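Malic enzyme (Entamoeba histolytica, PDB 3NV9) probably catalyses the oxidative decarboxylation of malate to pyruvate with NAD or NADP as acceptor, as a malic enzyme built round a Rossmann-type nucleotide-binding domain. Local coordinates at residues 379-384 with 422-427; 178-183 with 269-274; 2-5 with 9-12. One frame throughout, in Å; residues are numbered along the deposited sequence.

Contact 1. Residues 379-384 with 422-427; sequences TDNMAI and AMQAIK. With SO4 (sulfate ion), chain C.
Met382 reaches alongside helix 413-428 and lays its thioether against Ala425, SD lying 3.7 Å from Ala425 CB. The bend at chi3 (74°) turns the terminal methyl CE back over the same CB, so that sulfur and methyl both touch the one alanine methyl, while Met382 CG rests against the backbone N and CA of Ala425. Gln424 presses its aliphatic part on the first turn of helix 380-396: its CG lies 3.6 Å from Asn381 O, and its amide end sits beside Asn381 CB. The chain of Gln424 leaves with CG anti to the backbone N (chi1 -164°) and then folds at chi2, which keeps the amide close to Asn381. Segments 380-384 and 422-427 run nearly antiparallel (155°), their axes approaching to 8.6 Å; they are the start of helix 380-396 and the end of helix 413-428, in the NAD-binding, Rossmann-type part of the enzyme. Thr379 is the N-cap of the former and forms a capping box with Met382, whose N donates to Thr379 OG1 at 3.1 Å; the return bond, Thr379 N to Met382 SD, is weak. Asp428, the residue after Lys427, accepts from the amides of both Asn381 and Gln424 through OD1 and bonds Thr379 OG1 through OD2. A water donates to Asn381 O at 2.9 Å and more weakly to Gln424 OE1, while Asp380 N donates to sulfate O4.

Contact 2. Residues 178-183 with 269-274; sequences ILDVLR and RFYRKW. With SO4 (sulfate ion), chain C.
Asp180 and Tyr271 reach out to each other across the surface between helix 174-185, in the malic enzyme N-terminal family region, and the start of helix 271-279 in the NAD-binding, Rossmann-type region. Asp180 CB points toward the second of these, and chi1 (-62°) sets CG beside the backbone N, from where the carboxylate reaches the Tyr271 hydroxyl. CG itself stands 3.4 Å from Tyr271 OH, and there the two oxygens divide the work. OD2 takes the phenol's hydrogen bond at 2.7 Å from Tyr271 OH; the hydroxyl arrives from above the carboxylate, 50° out of its plane, whereas OD2 lies in the plane of the ring at its edge. The planes of carboxylate and ring are 58° apart. OD1 takes a hydrogen from a water, which in turn accepts from Arg272 NH1 at 2.8 Å, bridging two opposite charges too distant for a salt bridge. Arg272 is also laid over the Tyr271 ring, its CG 3.5 Å above one face and offset toward the rim. One turn beyond Asp180, Arg183 turns its guanidinium edge to a sulfate, NH1 donating to sulfate O3 at 3.0 Å and NH2 more weakly to O2.

Contact 3. Residues 2-5 with 9-12; sequences AQLK and SNLE
Asn10 lays its carboxamide across the backbone of Gln3 to Lys5 and supplies both hydrogen bonds between the two segments. Its OD1 accepts from Lys5 N at 2.9 Å with an N-H...O angle of 168°, the donor tilted 21° from the plane of the side-chain carbonyl. Its ND2 donates to Gln3 O at 3.2 Å; that acceptor lies almost in the amide plane of Asn10, although the nitrogen stands above the carbonyl plane of Gln3. The placement of CG between the backbone N and the carbonyl carbon (chi1 67°) aims the amide at the extended chain, so one end meets an N-H and the other a carbonyl.

Van der Waals contact reinforces this polar pair. The Lys5 chain, extended beyond CG, passes obliquely over the carboxamide, with its CG 3.4 Å from Asn10 OD1, and goes on to bring CD within 3.8 Å of Ser9 OG. Ser9 OG has its hydrogen-bond partner in Asp7, within the intervening turn.

The apolar part is formed by Leu4 and Leu11. Leu4 CD1 packs 3.6 Å from Leu11 CA and 4.0 Å from Leu11 CD1, and both leucines continue onto Phe31 of helix 21-43 and Leu477 of helix 470-485. Leu4 O is bonded to Gln470 NE2, tying the same residue to the C-terminal helix through its backbone as well.

This is a short N-terminal turn, irregular until a weakly bonded helix starts near Leu11, rather than a beta hairpin: the bonds are made by one side chain and not by paired strands. A single buried amide thus satisfies one backbone donor and one acceptor of the N-terminal segment, which probably helps to set the path of a segment that has no regular secondary structure.

In the fold
Contact 3 comes first along the chain, then contact 2, then contact 1, each closing before the next opens. Contacts 1 and 2 are neighbours, their centres 20 Å apart, and they touch through packing of Arg183 on Thr379. One sulfate, probably from the crystallisation liquor, is bound by Arg183 and by Asp380 N, so it lies between helices 174-185 and 380-396 in this crystal. Contact 2 spans the two family regions, and contact 1 lies within the NAD-binding one and touches it. Contact 3 lies across the centre of the chain from both, about 41 and 45 Å away centre to centre, and sets the N-terminal residues beside helix 470-485, near the C-terminus.

Contact 1. Residues 379-384 with 422-427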
ATOM      1  N   THR A 379     -21.681  -4.752  10.078  1.00 28.85           N
ATOM      2  CA  THR A 379     -22.899  -5.569  10.308  1.00 28.53           C
ATOM      3  C   THR A 379     -23.832  -5.359   9.153  1.00 28.03           C
ATOM      4  O   THR A 379     -23.647  -4.412   8.397  1.00 27.84           O
ATOM      5  CB  THR A 379     -23.633  -5.173  11.592  1.00 28.94           C
ATOM      6  OG1 THR A 379     -24.056  -3.822  11.442  1.00 27.40           O
ATOM      7  CG2 THR A 379     -22.693  -5.304  12.785  1.00 27.42           C
ATOM      8  N   ASP A 380     -24.839  -6.222   9.033  1.00 27.59           N
ATOM      9  CA  ASP A 380     -25.880  -6.079   8.022  1.00 27.87           C
ATOM     10  C   ASP A 380     -26.663  -4.772   8.278  1.00 27.74           C
ATOM     11  O   ASP A 380     -27.025  -4.064   7.360  1.00 29.09           O
ATOM     12  CB  ASP A 380     -26.835  -7.276   8.004  1.00 26.50           C
ATOM     13  CG  ASP A 380     -26.224  -8.538   7.376  1.00 29.93           C
ATOM     14  OD1 ASP A 380     -25.051  -8.493   6.909  1.00 31.93           O
ATOM     15  OD2 ASP A 380     -26.938  -9.603   7.341  1.00 29.11           O
ATOM     16  N   ASN A 381     -26.892  -4.445   9.530  1.00 27.80           N
ATOM     17  CA  ASN A 381     -27.585  -3.207   9.850  1.00 27.54           C
ATOM     18  C   ASN A 381     -26.861  -1.982   9.286  1.00 26.44           C
ATOM     19  O   ASN A 381     -27.478  -1.081   8.732  1.00 25.60           O
ATOM     20  CB  ASN A 381     -27.788  -3.110  11.347  1.00 26.81           C
ATOM     21  CG  ASN A 381     -28.838  -4.104  11.847  1.00 28.32           C
ATOM     22  OD1 ASN A 381     -29.557  -4.709  11.055  1.00 27.84           O
ATOM     23  ND2 ASN A 381     -28.936  -4.265  13.169  1.00 25.82           N
ATOM     24  N   MET A 382     -25.541  -2.002   9.421  1.00 25.95           N
ATOM     25  CA  MET A 382     -24.704  -0.917   8.983  1.00 26.07           C
ATOM     26  C   MET A 382     -24.808  -0.806   7.464  1.00 27.15           C
ATOM     27  O   MET A 382     -25.002   0.298   6.944  1.00 27.87           O
ATOM     28  CB  MET A 382     -23.273  -1.180   9.407  1.00 25.78           C
ATOM     29  CG  MET A 382     -23.020  -0.806  10.843  1.00 24.23           C
ATOM     30  SD  MET A 382     -21.476  -1.556  11.377  1.00 25.50           S
ATOM     31  CE  MET A 382     -20.252  -0.500  10.513  1.00 24.04           C
ATOM     32  N   ALA A 383     -24.722  -1.952   6.763  1.00 25.85           N
ATOM     33  CA  ALA A 383     -24.935  -1.968   5.316  1.00 25.09           C
ATOM     34  C   ALA A 383     -26.263  -1.365   4.924  1.00 24.32           C
ATOM     35  O   ALA A 383     -26.357  -0.697   3.908  1.00 21.58           O
ATOM     36  CB  ALA A 383     -24.848  -3.362   4.765  1.00 25.06           C
ATOM     37  N   ILE A 384     -27.292  -1.655   5.714  1.00 25.25           N
ATOM     38  CA  ILE A 384     -28.664  -1.184   5.413  1.00 26.14           C
ATOM     39  C   ILE A 384     -28.786   0.330   5.684  1.00 25.32           C
ATOM     40  O   ILE A 384     -29.410   1.050   4.952  1.00 26.05           O
ATOM     41  CB  ILE A 384     -29.728  -2.009   6.177  1.00 26.50           C
ATOM     42  CG1 ILE A 384     -29.867  -3.419   5.537  1.00 27.37           C
ATOM     43  CG2 ILE A 384     -31.082  -1.268   6.208  1.00 26.13           C
ATOM     44  CD1 ILE A 384     -30.615  -4.471   6.371  1.00 24.95           C
ATOM     45  N   ALA A 422     -22.019   5.009  10.899  1.00 25.09           N
ATOM     46  CA  ALA A 422     -21.355   5.163  12.206  1.00 26.04           C
ATOM     47  C   ALA A 422     -22.325   5.069  13.382  1.00 27.05           C
ATOM     48  O   ALA A 422     -22.000   4.496  14.423  1.00 28.14           O
ATOM     49  CB  ALA A 422     -20.593   6.488  12.259  1.00 25.42           C
ATOM     50  N   MET A 423     -23.508   5.648  13.215  1.00 27.24           N
ATOM     51  CA  MET A 423     -24.464   5.747  14.290  1.00 27.62           C
ATOM     52  C   MET A 423     -25.023   4.347  14.503  1.00 27.88           C
ATOM     53  O   MET A 423     -25.151   3.879  15.644  1.00 27.59           O
ATOM     54  CB  MET A 423     -25.595   6.728  13.911  1.00 26.27           C
ATOM     55  CG  MET A 423     -25.187   8.197  13.916  1.00 28.04           C
ATOM     56  SD  MET A 423     -24.444   8.795  15.457  1.00 27.29           S
ATOM     57  CE  MET A 423     -22.661   8.644  15.238  1.00 23.55           C
ATOM     58  N   GLN A 424     -25.369   3.726  13.376  1.00 28.32           N
ATOM     59  CA  GLN A 424     -25.769   2.331  13.314  1.00 29.54           C
ATOM     60  C   GLN A 424     -24.716   1.425  13.952  1.00 28.95           C
ATOM     61  O   GLN A 424     -25.076   0.547  14.722  1.00 27.88           O
ATOM     62  CB  GLN A 424     -26.120   1.896  11.888  1.00 29.60           C
ATOM     63  CG  GLN A 424     -26.900   0.605  11.839  1.00 33.55           C
ATOM     64  CD  GLN A 424     -28.320   0.722  12.452  1.00 38.07           C
ATOM     65  OE1 GLN A 424     -29.206   1.412  11.937  1.00 38.04           O
ATOM     66  NE2 GLN A 424     -28.525   0.015  13.539  1.00 39.21           N
ATOM     67  N   ALA A 425     -23.421   1.672  13.705  1.00 29.09           N
ATOM     68  CA  ALA A 425     -22.381   0.800  14.344  1.00 28.96           C
ATOM     69  C   ALA A 425     -22.474   0.922  15.871  1.00 29.13           C
ATOM     70  O   ALA A 425     -22.532  -0.079  16.577  1.00 28.00           O
ATOM     71  CB  ALA A 425     -20.968   1.112  13.830  1.00 27.56           C
ATOM     72  N   ILE A 426     -22.504   2.162  16.373  1.00 30.06           N
ATOM     73  CA  ILE A 426     -22.808   2.413  17.803  1.00 30.51           C
ATOM     74  C   ILE A 426     -24.096   1.709  18.267  1.00 31.29           C
ATOM     75  O   ILE A 426     -24.082   1.008  19.277  1.00 32.28           O
ATOM     76  CB  ILE A 426     -22.895   3.935  18.125  1.00 31.16           C
ATOM     77  CG1 ILE A 426     -21.558   4.605  17.768  1.00 27.96           C
ATOM     78  CG2 ILE A 426     -23.317   4.151  19.620  1.00 29.98           C
ATOM     79  CD1 ILE A 426     -21.591   6.084  17.842  1.00 27.22           C
ATOM     80  N   LYS A 427     -25.197   1.875  17.535  1.00 31.38           N
ATOM     81  CA  LYS A 427     -26.414   1.190  17.922  1.00 31.97           C
ATOM     82  C   LYS A 427     -26.295  -0.368  17.917  1.00 33.10           C
ATOM     83  O   LYS A 427     -26.905  -1.054  18.752  1.00 33.56           O
ATOM     84  CB  LYS A 427     -27.574   1.651  17.068  1.00 31.32           C
ATOM     85  CG  LYS A 427     -28.857   0.863  17.307  1.00 34.47           C
ATOM     86  CD  LYS A 427     -29.997   1.291  16.350  1.00 38.56           C
ATOM     87  CE  LYS A 427     -31.081   0.214  16.328  1.00 41.27           C
ATOM     88  NZ  LYS A 427     -32.419   0.847  16.119  1.00 39.90           N
TER
HETATM   89  S   SO4 C 488     -24.073  -9.423  11.820  1.00 46.28           S
HETATM   90  O1  SO4 C 488     -25.091  -9.790  12.776  1.00 49.20           O
HETATM   91  O2  SO4 C 488     -23.018  -8.707  12.532  1.00 47.69           O
HETATM   92  O3  SO4 C 488     -23.523 -10.630  11.216  1.00 52.69           O
HETATM   93  O4  SO4 C 488     -24.690  -8.700  10.735  1.00 46.61           O
HETATM   94  O   HOH W   1     -30.207  -0.318   9.493  1.00 36.67           O

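Contact 2. Residues 178-183 with 269-274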
ATOM      1  N   ILE A 178     -13.509 -17.485   4.237  1.00 25.74           N
ATOM      2  CA  ILE A 178     -12.542 -16.427   4.485  1.00 25.35           C
ATOM      3  C   ILE A 178     -13.186 -15.281   5.252  1.00 25.74           C
ATOM      4  O   ILE A 178     -12.673 -14.858   6.273  1.00 26.30           O
ATOM      5  CB  ILE A 178     -11.918 -15.919   3.158  1.00 25.07           C
ATOM      6  CG1 ILE A 178     -11.124 -17.049   2.470  1.00 24.33           C
ATOM      7  CG2 ILE A 178     -11.004 -14.741   3.415  1.00 26.52           C
ATOM      8  CD1 ILE A 178     -10.890 -16.822   0.922  1.00 20.98           C
ATOM      9  N   LEU A 179     -14.322 -14.791   4.790  1.00 27.00           N
ATOM     10  CA  LEU A 179     -14.937 -13.645   5.462  1.00 27.46           C
ATOM     11  C   LEU A 179     -15.352 -14.037   6.890  1.00 28.76           C
ATOM     12  O   LEU A 179     -14.964 -13.384   7.877  1.00 30.30           O
ATOM     13  CB  LEU A 179     -16.130 -13.107   4.646  1.00 25.92           C
ATOM     14  CG  LEU A 179     -16.983 -12.059   5.426  1.00 25.32           C
ATOM     15  CD1 LEU A 179     -16.176 -10.800   5.744  1.00 20.01           C
ATOM     16  CD2 LEU A 179     -18.291 -11.722   4.775  1.00 18.19           C
ATOM     17  N   ASP A 180     -16.100 -15.129   6.989  1.00 30.04           N
ATOM     18  CA  ASP A 180     -16.736 -15.562   8.239  1.00 30.71           C
ATOM     19  C   ASP A 180     -15.717 -15.781   9.343  1.00 30.42           C
ATOM     20  O   ASP A 180     -15.937 -15.333  10.468  1.00 30.99           O
ATOM     21  CB  ASP A 180     -17.575 -16.837   7.996  1.00 31.65           C
ATOM     22  CG  ASP A 180     -18.695 -16.610   7.014  1.00 33.55           C
ATOM     23  OD1 ASP A 180     -19.025 -15.435   6.789  1.00 40.21           O
ATOM     24  OD2 ASP A 180     -19.260 -17.574   6.449  1.00 33.73           O
ATOM     25  N   VAL A 181     -14.587 -16.431   9.014  1.00 29.71           N
ATOM     26  CA  VAL A 181     -13.486 -16.624   9.994  1.00 28.27           C
ATOM     27  C   VAL A 181     -12.792 -15.331  10.308  1.00 28.27           C
ATOM     28  O   VAL A 181     -12.655 -14.967  11.482  1.00 29.62           O
ATOM     29  CB  VAL A 181     -12.400 -17.593   9.473  1.00 28.23           C
ATOM     30  CG1 VAL A 181     -11.227 -17.637  10.420  1.00 27.23           C
ATOM     31  CG2 VAL A 181     -12.965 -18.979   9.285  1.00 25.36           C
ATOM     32  N   LEU A 182     -12.335 -14.626   9.260  1.00 27.60           N
ATOM     33  CA  LEU A 182     -11.558 -13.373   9.446  1.00 26.89           C
ATOM     34  C   LEU A 182     -12.299 -12.289  10.179  1.00 26.76           C
ATOM     35  O   LEU A 182     -11.694 -11.559  10.904  1.00 26.83           O
ATOM     36  CB  LEU A 182     -11.091 -12.753   8.116  1.00 25.92           C
ATOM     37  CG  LEU A 182     -10.014 -13.513   7.411  1.00 23.14           C
ATOM     38  CD1 LEU A 182      -9.730 -12.810   6.130  1.00 19.75           C
ATOM     39  CD2 LEU A 182      -8.767 -13.658   8.316  1.00 21.22           C
ATOM     40  N   ARG A 183     -13.601 -12.166   9.955  1.00 27.89           N
ATOM     41  CA  ARG A 183     -14.331 -11.129  10.651  1.00 30.38           C
ATOM     42  C   ARG A 183     -14.324 -11.341  12.178  1.00 31.35           C
ATOM     43  O   ARG A 183     -14.465 -10.405  12.931  1.00 31.49           O
ATOM     44  CB  ARG A 183     -15.734 -10.964  10.058  1.00 29.53           C
ATOM     45  CG  ARG A 183     -16.826 -11.721  10.711  1.00 31.82           C
ATOM     46  CD  ARG A 183     -18.033 -11.627   9.821  1.00 33.68           C
ATOM     47  NE  ARG A 183     -18.674 -10.303   9.879  1.00 32.60           N
ATOM     48  CZ  ARG A 183     -19.890 -10.086  10.398  1.00 31.45           C
ATOM     49  NH1 ARG A 183     -20.569 -11.115  10.909  1.00 26.62           N
ATOM     50  NH2 ARG A 183     -20.433  -8.859  10.405  1.00 25.40           N
ATOM     51  N   ARG A 269     -20.678 -25.619   3.287  1.00 51.04           N
ATOM     52  CA  ARG A 269     -19.913 -24.482   2.850  1.00 48.70           C
ATOM     53  C   ARG A 269     -20.899 -23.509   2.233  1.00 47.42           C
ATOM     54  O   ARG A 269     -20.665 -22.300   2.228  1.00 46.69           O
ATOM     55  CB  ARG A 269     -18.870 -24.908   1.839  1.00 48.52           C
ATOM     56  CG  ARG A 269     -17.650 -25.508   2.474  1.00 48.46           C
ATOM     57  CD  ARG A 269     -17.022 -26.524   1.549  1.00 48.01           C
ATOM     58  NE  ARG A 269     -17.345 -26.289   0.140  1.00 45.82           N
ATOM     59  CZ  ARG A 269     -16.990 -27.105  -0.850  1.00 48.30           C
ATOM     60  NH1 ARG A 269     -16.302 -28.212  -0.576  1.00 50.65           N
ATOM     61  NH2 ARG A 269     -17.319 -26.826  -2.112  1.00 47.73           N
ATOM     62  N   PHE A 270     -22.020 -24.058   1.753  1.00 46.04           N
ATOM     63  CA  PHE A 270     -23.097 -23.295   1.129  1.00 44.29           C
ATOM     64  C   PHE A 270     -24.296 -23.021   2.069  1.00 42.21           C
ATOM     65  O   PHE A 270     -25.436 -22.911   1.627  1.00 41.93           O
ATOM     66  CB  PHE A 270     -23.555 -24.027  -0.127  1.00 44.50           C
ATOM     67  CG  PHE A 270     -22.604 -23.892  -1.311  1.00 48.92           C
ATOM     68  CD1 PHE A 270     -21.686 -24.920  -1.624  1.00 51.44           C
ATOM     69  CD2 PHE A 270     -22.627 -22.747  -2.135  1.00 49.57           C
ATOM     70  CE1 PHE A 270     -20.810 -24.795  -2.754  1.00 51.93           C
ATOM     71  CE2 PHE A 270     -21.756 -22.624  -3.268  1.00 50.97           C
ATOM     72  CZ  PHE A 270     -20.857 -23.643  -3.579  1.00 50.85           C
ATOM     73  N   TYR A 271     -24.045 -22.903   3.357  1.00 40.83           N
ATOM     74  CA  TYR A 271     -25.120 -22.659   4.314  1.00 41.04           C
ATOM     75  C   TYR A 271     -26.026 -21.427   3.961  1.00 41.61           C
ATOM     76  O   TYR A 271     -27.247 -21.482   4.172  1.00 41.40           O
ATOM     77  CB  TYR A 271     -24.559 -22.521   5.716  1.00 40.68           C
ATOM     78  CG  TYR A 271     -23.865 -21.200   6.002  1.00 44.12           C
ATOM     79  CD1 TYR A 271     -24.551 -20.131   6.599  1.00 46.70           C
ATOM     80  CD2 TYR A 271     -22.512 -21.021   5.703  1.00 47.37           C
ATOM     81  CE1 TYR A 271     -23.917 -18.914   6.878  1.00 45.71           C
ATOM     82  CE2 TYR A 271     -21.865 -19.810   5.969  1.00 49.24           C
ATOM     83  CZ  TYR A 271     -22.573 -18.749   6.558  1.00 49.63           C
ATOM     84  OH  TYR A 271     -21.911 -17.535   6.818  1.00 50.73           O
ATOM     85  N   ARG A 272     -25.438 -20.339   3.418  1.00 40.08           N
ATOM     86  CA  ARG A 272     -26.243 -19.177   3.032  1.00 38.57           C
ATOM     87  C   ARG A 272     -27.300 -19.543   1.965  1.00 37.83           C
ATOM     88  O   ARG A 272     -28.459 -19.130   2.042  1.00 37.23           O
ATOM     89  CB  ARG A 272     -25.357 -17.947   2.665  1.00 38.24           C
ATOM     90  CG  ARG A 272     -24.078 -17.789   3.517  1.00 35.33           C
ATOM     91  CD  ARG A 272     -23.738 -16.359   4.047  1.00 36.47           C
ATOM     92  NE  ARG A 272     -24.702 -15.966   5.039  1.00 33.66           N
ATOM     93  CZ  ARG A 272     -24.544 -15.129   6.067  1.00 34.78           C
ATOM     94  NH1 ARG A 272     -23.403 -14.455   6.358  1.00 27.34           N
ATOM     95  NH2 ARG A 272     -25.614 -14.997   6.840  1.00 32.08           N
ATOM     96  N   LYS A 273     -26.937 -20.357   0.982  1.00 37.58           N
ATOM     97  CA  LYS A 273     -27.957 -20.794   0.018  1.00 37.35           C
ATOM     98  C   LYS A 273     -28.993 -21.683   0.725  1.00 37.78           C
ATOM     99  O   LYS A 273     -30.187 -21.646   0.390  1.00 36.85           O
ATOM    100  CB  LYS A 273     -27.366 -21.506  -1.212  1.00 37.19           C
ATOM    101  CG  LYS A 273     -26.338 -20.700  -2.033  1.00 36.96           C
ATOM    102  CD  LYS A 273     -25.672 -21.576  -3.134  1.00 39.29           C
ATOM    103  CE  LYS A 273     -26.678 -22.246  -4.095  1.00 39.62           C
ATOM    104  NZ  LYS A 273     -26.024 -23.090  -5.147  1.00 41.80           N
ATOM    105  N   TRP A 274     -28.530 -22.438   1.715  1.00 38.57           N
ATOM    106  CA  TRP A 274     -29.393 -23.341   2.482  1.00 41.34           C
ATOM    107  C   TRP A 274     -30.494 -22.621   3.305  1.00 42.01           C
ATOM    108  O   TRP A 274     -31.681 -23.007   3.213  1.00 42.57           O
ATOM    109  CB  TRP A 274     -28.564 -24.297   3.356  1.00 40.96           C
ATOM    110  CG  TRP A 274     -29.453 -25.267   4.080  1.00 45.19           C
ATOM    111  CD1 TRP A 274     -29.491 -25.509   5.442  1.00 44.29           C
ATOM    112  CD2 TRP A 274     -30.477 -26.092   3.489  1.00 44.24           C
ATOM    113  NE1 TRP A 274     -30.467 -26.438   5.706  1.00 47.22           N
ATOM    114  CE2 TRP A 274     -31.081 -26.811   4.532  1.00 46.14           C
ATOM    115  CE3 TRP A 274     -30.918 -26.303   2.177  1.00 45.09           C
ATOM    116  CZ2 TRP A 274     -32.120 -27.724   4.301  1.00 47.62           C
ATOM    117  CZ3 TRP A 274     -31.960 -27.190   1.943  1.00 44.15           C
ATOM    118  CH2 TRP A 274     -32.550 -27.891   2.998  1.00 46.29           C
TER
HETATM  119  S   SO4 C 488     -24.073  -9.423  11.820  1.00 46.28           S
HETATM  120  O1  SO4 C 488     -25.091  -9.790  12.776  1.00 49.20           O
HETATM  121  O2  SO4 C 488     -23.018  -8.707  12.532  1.00 47.69           O
HETATM  122  O3  SO4 C 488     -23.523 -10.630  11.216  1.00 52.69           O
HETATM  123  O4  SO4 C 488     -24.690  -8.700  10.735  1.00 46.61           O
HETATM  124  O   HOH W   2     -20.977 -14.806   5.027  1.00 27.52           O

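Contact 3. Residues 2-5 with 9-12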
ATOM      1  N   ALA A   2     -19.149  16.245 -33.801  1.00 52.95           N
ATOM      2  CA  ALA A   2     -18.426  16.605 -32.576  1.00 50.21           C
ATOM      3  C   ALA A   2     -17.260  15.661 -32.277  1.00 48.28           C
ATOM      4  O   ALA A   2     -17.275  14.447 -32.610  1.00 48.26           O
ATOM      5  CB  ALA A   2     -19.379  16.715 -31.362  1.00 51.03           C
ATOM      6  N   GLN A   3     -16.214  16.235 -31.704  1.00 45.13           N
ATOM      7  CA  GLN A   3     -15.210  15.404 -31.132  1.00 41.48           C
ATOM      8  C   GLN A   3     -15.465  15.322 -29.622  1.00 38.47           C
ATOM      9  O   GLN A   3     -16.171  16.127 -29.009  1.00 36.73           O
ATOM     10  CB  GLN A   3     -13.807  15.855 -31.516  1.00 42.12           C
ATOM     11  CG  GLN A   3     -13.314  17.073 -30.814  1.00 44.37           C
ATOM     12  CD  GLN A   3     -11.791  17.222 -30.880  1.00 47.80           C
ATOM     13  OE1 GLN A   3     -11.177  17.746 -29.939  1.00 50.20           O
ATOM     14  NE2 GLN A   3     -11.176  16.782 -31.992  1.00 46.69           N
ATOM     15  N   LEU A   4     -14.949  14.271 -29.050  1.00 35.07           N
ATOM     16  CA  LEU A   4     -15.141  14.009 -27.663  1.00 33.18           C
ATOM     17  C   LEU A   4     -14.570  15.161 -26.820  1.00 32.09           C
ATOM     18  O   LEU A   4     -13.526  15.709 -27.141  1.00 30.85           O
ATOM     19  CB  LEU A   4     -14.379  12.730 -27.396  1.00 32.42           C
ATOM     20  CG  LEU A   4     -14.931  11.498 -26.724  1.00 31.02           C
ATOM     21  CD1 LEU A   4     -16.479  11.374 -26.628  1.00 26.91           C
ATOM     22  CD2 LEU A   4     -14.271  10.407 -27.455  1.00 24.61           C
ATOM     23  N   LYS A   5     -15.271  15.516 -25.752  1.00 31.70           N
ATOM     24  CA  LYS A   5     -14.779  16.510 -24.789  1.00 31.50           C
ATOM     25  C   LYS A   5     -13.785  15.915 -23.820  1.00 30.91           C
ATOM     26  O   LYS A   5     -13.879  14.731 -23.480  1.00 30.54           O
ATOM     27  CB  LYS A   5     -15.933  17.114 -23.979  1.00 31.54           C
ATOM     28  CG  LYS A   5     -16.941  17.860 -24.846  1.00 32.69           C
ATOM     29  CD  LYS A   5     -17.946  18.592 -24.024  1.00 38.09           C
ATOM     30  CE  LYS A   5     -18.954  19.203 -24.963  1.00 40.89           C
ATOM     31  NZ  LYS A   5     -19.996  19.879 -24.160  1.00 43.68           N
ATOM     32  N   SER A   9     -18.084  13.787 -21.294  1.00 25.70           N
ATOM     33  CA  SER A   9     -19.553  13.995 -21.086  1.00 26.08           C
ATOM     34  C   SER A   9     -20.447  13.796 -22.316  1.00 26.80           C
ATOM     35  O   SER A   9     -21.659  13.676 -22.180  1.00 27.42           O
ATOM     36  CB  SER A   9     -19.830  15.404 -20.503  1.00 25.94           C
ATOM     37  OG  SER A   9     -19.032  16.380 -21.197  1.00 26.70           O
ATOM     38  N   ASN A  10     -19.870  13.758 -23.514  1.00 27.48           N
ATOM     39  CA  ASN A  10     -20.660  13.827 -24.722  1.00 28.50           C
ATOM     40  C   ASN A  10     -20.410  12.636 -25.635  1.00 29.35           C
ATOM     41  O   ASN A  10     -20.429  12.767 -26.866  1.00 29.73           O
ATOM     42  CB  ASN A  10     -20.362  15.128 -25.472  1.00 28.02           C
ATOM     43  CG  ASN A  10     -18.924  15.184 -26.031  1.00 29.12           C
ATOM     44  OD1 ASN A  10     -17.971  14.624 -25.446  1.00 31.41           O
ATOM     45  ND2 ASN A  10     -18.759  15.890 -27.161  1.00 28.07           N
ATOM     46  N   LEU A  11     -20.161  11.477 -25.038  1.00 29.21           N
ATOM     47  CA  LEU A  11     -19.876  10.298 -25.839  1.00 29.57           C
ATOM     48  C   LEU A  11     -21.084   9.917 -26.709  1.00 29.68           C
ATOM     49  O   LEU A  11     -20.903   9.623 -27.878  1.00 28.99           O
ATOM     50  CB  LEU A  11     -19.415   9.110 -24.990  1.00 28.07           C
ATOM     51  CG  LEU A  11     -19.343   7.788 -25.773  1.00 29.52           C
ATOM     52  CD1 LEU A  11     -18.163   7.717 -26.705  1.00 28.01           C
ATOM     53  CD2 LEU A  11     -19.314   6.602 -24.811  1.00 29.18           C
ATOM     54  N   GLU A  12     -22.281   9.925 -26.122  1.00 30.02           N
ATOM     55  CA  GLU A  12     -23.530   9.654 -26.829  1.00 32.23           C
ATOM     56  C   GLU A  12     -23.628  10.384 -28.178  1.00 32.36           C
ATOM     57  O   GLU A  12     -23.956   9.765 -29.207  1.00 33.02           O
ATOM     58  CB  GLU A  12     -24.762   9.951 -25.950  1.00 31.73           C
ATOM     59  CG  GLU A  12     -24.850   9.121 -24.636  1.00 35.81           C
ATOM     60  CD  GLU A  12     -25.119   7.606 -24.816  1.00 40.61           C
ATOM     61  OE1 GLU A  12     -25.803   7.195 -25.789  1.00 42.09           O
ATOM     62  OE2 GLU A  12     -24.659   6.816 -23.947  1.00 41.28           O
TER